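Local structure of CHAD domain protein (Streptomyces chartreusis, 6RN5) at residues I69-H74 and L284-Y289. The protein probably binds polyphosphate through its helical CHAD domain and also binds metal ions, copper among them. Numbering follows the deposited sequence.
Sequences ISATLH and LRLHRY. With SO4 (sulfate ion), chain G; SO4 (sulfate ion), chain F.
Ala71 fits its methyl group between Leu286 and Tyr289, roughly one helical turn apart on the facing helix, a worked example of a small residue at the point where two helices cross at nearly a right angle. Its CB lies 3.5 Å from CD2 of Tyr289, in the plane of the ring and at its edge, and 3.6 Å from CD2 of Leu286. The leucine's CG stands anti to its own carbonyl carbon (chi1 -72°), which swings the branched end across to the alanine; the second branch, CD1, comes obliquely up to ND1 of the His74 ring, the two side chains crossing at about a right angle. Over one face of the Tyr289 ring, offset toward its rim, lies the carbonyl oxygen of Arg285. Two waters join the helices beside this apolar patch: one gives a 2.7 Å bond to Leu286 O and a weak one to Ala71 O, the other donates to Thr72 OG1 and, weakly, to Tyr289 O. The segments, 9.3 Å apart at their axes, belong to helices 56-75 and 274-295 of the all-helical CHAD domain, whose basic surfaces are known for binding polyphosphate. Two sulfates, probably from the crystallisation liquor, sit among basic side chains here, as the phosphates of such a chain might. Tyr289 OH, itself bonded to Arg67, donates to O4 of one sulfate at 2.7 Å, while Arg288 presents its guanidinium edge to the same ion; Arg64, Arg67 and Arg68 probably complete this site. Arg285, its chain bent at chi3 (55°), turns its edge to the second sulfate, with weak bonds from NH1 to O2 (3.3 Å) and from NH2 to O3, and Arg281 probably binds there too. A leucine in place of Arg285 would take away both weak bonds and a positive charge, and the anion would probably be held less firmly.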
ATOM      1  N   ILE A  69     -31.053 -23.676   2.114  1.00 29.36           N
ATOM      2  CA  ILE A  69     -31.905 -24.576   1.376  1.00 29.96           C
ATOM      3  C   ILE A  69     -31.312 -24.733  -0.035  1.00 32.69           C
ATOM      4  O   ILE A  69     -31.180 -25.849  -0.563  1.00 30.51           O
ATOM      5  CB  ILE A  69     -33.322 -24.017   1.342  1.00 28.81           C
ATOM      6  CG1 ILE A  69     -33.910 -24.045   2.749  1.00 29.86           C
ATOM      7  CG2 ILE A  69     -34.193 -24.805   0.413  1.00 28.35           C
ATOM      8  CD1 ILE A  69     -35.259 -23.341   2.877  1.00 31.91           C
ATOM      9  N   SER A  70     -30.898 -23.607  -0.601  1.00 30.68           N
ATOM     10  CA  SER A  70     -30.371 -23.582  -1.923  1.00 35.44           C
ATOM     11  C   SER A  70     -29.094 -24.435  -1.984  1.00 33.83           C
ATOM     12  O   SER A  70     -28.913 -25.251  -2.903  1.00 28.87           O
ATOM     13  CB  SER A  70     -30.153 -22.123  -2.354  1.00 36.06           C
ATOM     14  OG  SER A  70     -29.935 -22.077  -3.730  1.00 46.47           O
ATOM     15  N   ALA A  71     -28.241 -24.295  -0.979  1.00 32.24           N
ATOM     16  CA  ALA A  71     -27.031 -25.116  -0.886  1.00 32.19           C
ATOM     17  C   ALA A  71     -27.334 -26.609  -0.805  1.00 30.84           C
ATOM     18  O   ALA A  71     -26.706 -27.440  -1.474  1.00 32.96           O
ATOM     19  CB  ALA A  71     -26.189 -24.703   0.322  1.00 30.41           C
ATOM     20  N   THR A  72     -28.284 -26.941   0.041  1.00 30.46           N
ATOM     21  CA  THR A  72     -28.662 -28.316   0.296  1.00 31.05           C
ATOM     22  C   THR A  72     -29.174 -28.973  -0.987  1.00 30.75           C
ATOM     23  O   THR A  72     -28.830 -30.117  -1.285  1.00 31.54           O
ATOM     24  CB  THR A  72     -29.706 -28.354   1.392  1.00 31.71           C
ATOM     25  OG1 THR A  72     -29.119 -27.821   2.587  1.00 31.91           O
ATOM     26  CG2 THR A  72     -30.154 -29.756   1.685  1.00 35.53           C
ATOM     27  N   LEU A  73     -29.967 -28.229  -1.743  1.00 31.29           N
ATOM     28  CA  LEU A  73     -30.524 -28.716  -2.993  1.00 35.70           C
ATOM     29  C   LEU A  73     -29.424 -28.895  -4.044  1.00 36.44           C
ATOM     30  O   LEU A  73     -29.648 -29.518  -5.038  1.00 39.29           O
ATOM     31  CB  LEU A  73     -31.634 -27.787  -3.496  1.00 35.34           C
ATOM     32  CG  LEU A  73     -33.052 -28.167  -3.022  1.00 35.02           C
ATOM     33  CD1 LEU A  73     -33.161 -28.386  -1.536  1.00 33.80           C
ATOM     34  CD2 LEU A  73     -34.051 -27.109  -3.441  1.00 37.53           C
ATOM     35  N   HIS A  74     -28.249 -28.322  -3.821  1.00 34.26           N
ATOM     36  CA  HIS A  74     -27.149 -28.461  -4.759  1.00 34.65           C
ATOM     37  C   HIS A  74     -26.385 -29.697  -4.353  1.00 33.91           C
ATOM     38  O   HIS A  74     -26.284 -30.619  -5.128  1.00 33.94           O
ATOM     39  CB  HIS A  74     -26.227 -27.215  -4.728  1.00 34.30           C
ATOM     40  CG  HIS A  74     -25.122 -27.263  -5.722  1.00 35.13           C
ATOM     41  ND1 HIS A  74     -23.846 -27.659  -5.403  1.00 37.03           N
ATOM     42  CD2 HIS A  74     -25.113 -26.995  -7.046  1.00 42.44           C
ATOM     43  CE1 HIS A  74     -23.089 -27.610  -6.480  1.00 37.68           C
ATOM     44  NE2 HIS A  74     -23.831 -27.204  -7.492  1.00 39.70           N
ATOM     45  N   LEU A 284     -16.703 -23.031  -0.011  1.00 26.49           N
ATOM     46  CA  LEU A 284     -16.501 -23.194   1.429  1.00 30.80           C
ATOM     47  C   LEU A 284     -17.844 -23.140   2.146  1.00 30.10           C
ATOM     48  O   LEU A 284     -18.143 -23.940   3.024  1.00 31.42           O
ATOM     49  CB  LEU A 284     -15.503 -22.167   1.950  1.00 31.41           C
ATOM     50  CG  LEU A 284     -15.452 -22.099   3.480  1.00 36.91           C
ATOM     51  CD1 LEU A 284     -15.045 -23.432   4.040  1.00 44.44           C
ATOM     52  CD2 LEU A 284     -14.453 -21.042   3.897  1.00 42.54           C
ATOM     53  N   ARG A 285     -18.683 -22.228   1.707  1.00 31.21           N
ATOM     54  CA  ARG A 285     -20.021 -22.134   2.250  1.00 34.42           C
ATOM     55  C   ARG A 285     -20.876 -23.373   1.993  1.00 32.82           C
ATOM     56  O   ARG A 285     -21.562 -23.867   2.902  1.00 28.67           O
ATOM     57  CB  ARG A 285     -20.706 -20.873   1.759  1.00 37.96           C
ATOM     58  CG  ARG A 285     -21.658 -20.391   2.829  1.00 46.02           C
ATOM     59  CD  ARG A 285     -22.114 -18.986   2.637  1.00 50.06           C
ATOM     60  NE  ARG A 285     -22.703 -18.790   1.322  1.00 53.41           N
ATOM     61  CZ  ARG A 285     -23.057 -17.590   0.849  1.00 55.33           C
ATOM     62  NH1 ARG A 285     -22.925 -16.508   1.614  1.00 47.97           N
ATOM     63  NH2 ARG A 285     -23.556 -17.474  -0.378  1.00 54.03           N
ATOM     64  N   LEU A 286     -20.779 -23.916   0.769  1.00 32.33           N
ATOM     65  CA  LEU A 286     -21.436 -25.172   0.430  1.00 30.20           C
ATOM     66  C   LEU A 286     -21.021 -26.266   1.384  1.00 29.28           C
ATOM     67  O   LEU A 286     -21.862 -27.031   1.843  1.00 30.90           O
ATOM     68  CB  LEU A 286     -21.153 -25.561  -1.039  1.00 30.89           C
ATOM     69  CG  LEU A 286     -21.904 -24.648  -2.029  1.00 33.21           C
ATOM     70  CD1 LEU A 286     -21.522 -24.849  -3.525  1.00 34.62           C
ATOM     71  CD2 LEU A 286     -23.387 -24.883  -1.861  1.00 37.20           C
ATOM     72  N   HIS A 287     -19.723 -26.329   1.670  1.00 30.27           N
ATOM     73  CA  HIS A 287     -19.151 -27.331   2.580  1.00 35.71           C
ATOM     74  C   HIS A 287     -19.674 -27.107   4.022  1.00 32.34           C
ATOM     75  O   HIS A 287     -20.045 -28.014   4.688  1.00 30.21           O
ATOM     76  CB  HIS A 287     -17.588 -27.262   2.496  1.00 35.14           C
ATOM     77  CG  HIS A 287     -16.873 -28.058   3.540  1.00 35.84           C
ATOM     78  ND1 HIS A 287     -17.042 -29.420   3.693  1.00 38.65           N
ATOM     79  CD2 HIS A 287     -15.952 -27.687   4.464  1.00 38.07           C
ATOM     80  CE1 HIS A 287     -16.261 -29.848   4.669  1.00 36.74           C
ATOM     81  NE2 HIS A 287     -15.585 -28.816   5.152  1.00 39.59           N
ATOM     82  N   ARG A 288     -19.790 -25.872   4.453  1.00 36.14           N
ATOM     83  CA  ARG A 288     -20.234 -25.623   5.826  1.00 36.16           C
ATOM     84  C   ARG A 288     -21.638 -26.111   6.025  1.00 33.06           C
ATOM     85  O   ARG A 288     -21.927 -26.785   6.996  1.00 32.45           O
ATOM     86  CB  ARG A 288     -20.109 -24.138   6.169  1.00 41.19           C
ATOM     87  CG  ARG A 288     -18.699 -23.760   6.672  1.00 46.84           C
ATOM     88  CD  ARG A 288     -18.861 -22.766   7.850  1.00 50.73           C
ATOM     89  NE  ARG A 288     -19.502 -21.604   7.291  1.00 48.05           N
ATOM     90  CZ  ARG A 288     -20.663 -21.049   7.609  1.00 47.74           C
ATOM     91  NH1 ARG A 288     -21.396 -21.424   8.644  1.00 51.44           N
ATOM     92  NH2 ARG A 288     -21.043 -20.011   6.879  1.00 45.10           N
ATOM     93  N   TYR A 289     -22.474 -25.858   5.036  1.00 31.36           N
ATOM     94  CA  TYR A 289     -23.889 -26.167   5.127  1.00 31.97           C
ATOM     95  C   TYR A 289     -24.160 -27.626   4.936  1.00 31.59           C
ATOM     96  O   TYR A 289     -25.166 -28.113   5.415  1.00 29.62           O
ATOM     97  CB  TYR A 289     -24.684 -25.364   4.090  1.00 33.22           C
ATOM     98  CG  TYR A 289     -24.641 -23.866   4.259  1.00 34.31           C
ATOM     99  CD1 TYR A 289     -24.305 -23.275   5.479  1.00 34.90           C
ATOM    100  CD2 TYR A 289     -25.013 -23.032   3.210  1.00 33.60           C
ATOM    101  CE1 TYR A 289     -24.326 -21.900   5.630  1.00 35.56           C
ATOM    102  CE2 TYR A 289     -25.024 -21.670   3.353  1.00 33.55           C
ATOM    103  CZ  TYR A 289     -24.683 -21.093   4.557  1.00 35.89           C
ATOM    104  OH  TYR A 289     -24.675 -19.689   4.686  1.00 37.23           O
TER
HETATM  105  S   SO4 G 406     -23.812 -18.156   7.828  1.00 43.77           S
HETATM  106  O1  SO4 G 406     -25.192 -17.998   7.412  1.00 40.56           O
HETATM  107  O2  SO4 G 406     -23.829 -18.967   9.068  1.00 41.89           O
HETATM  108  O3  SO4 G 406     -23.183 -16.860   8.103  1.00 47.64           O
HETATM  109  O4  SO4 G 406     -23.070 -18.777   6.702  1.00 51.23           O
HETATM  110  S   SO4 F 405     -23.933 -13.399  -0.173  1.00 75.10           S
HETATM  111  O1  SO4 F 405     -25.238 -14.126  -0.162  1.00 79.86           O
HETATM  112  O2  SO4 F 405     -23.437 -13.275   1.203  1.00 73.23           O
HETATM  113  O3  SO4 F 405     -22.890 -14.110  -1.015  1.00 71.84           O
HETATM  114  O4  SO4 F 405     -24.223 -12.032  -0.661  1.00 76.92           O
HETATM  115  O   HOH W   1     -24.329 -27.700   1.000  1.00 27.98           O
HETATM  116  O   HOH W   2     -26.285 -28.460   2.867  1.00 27.93           O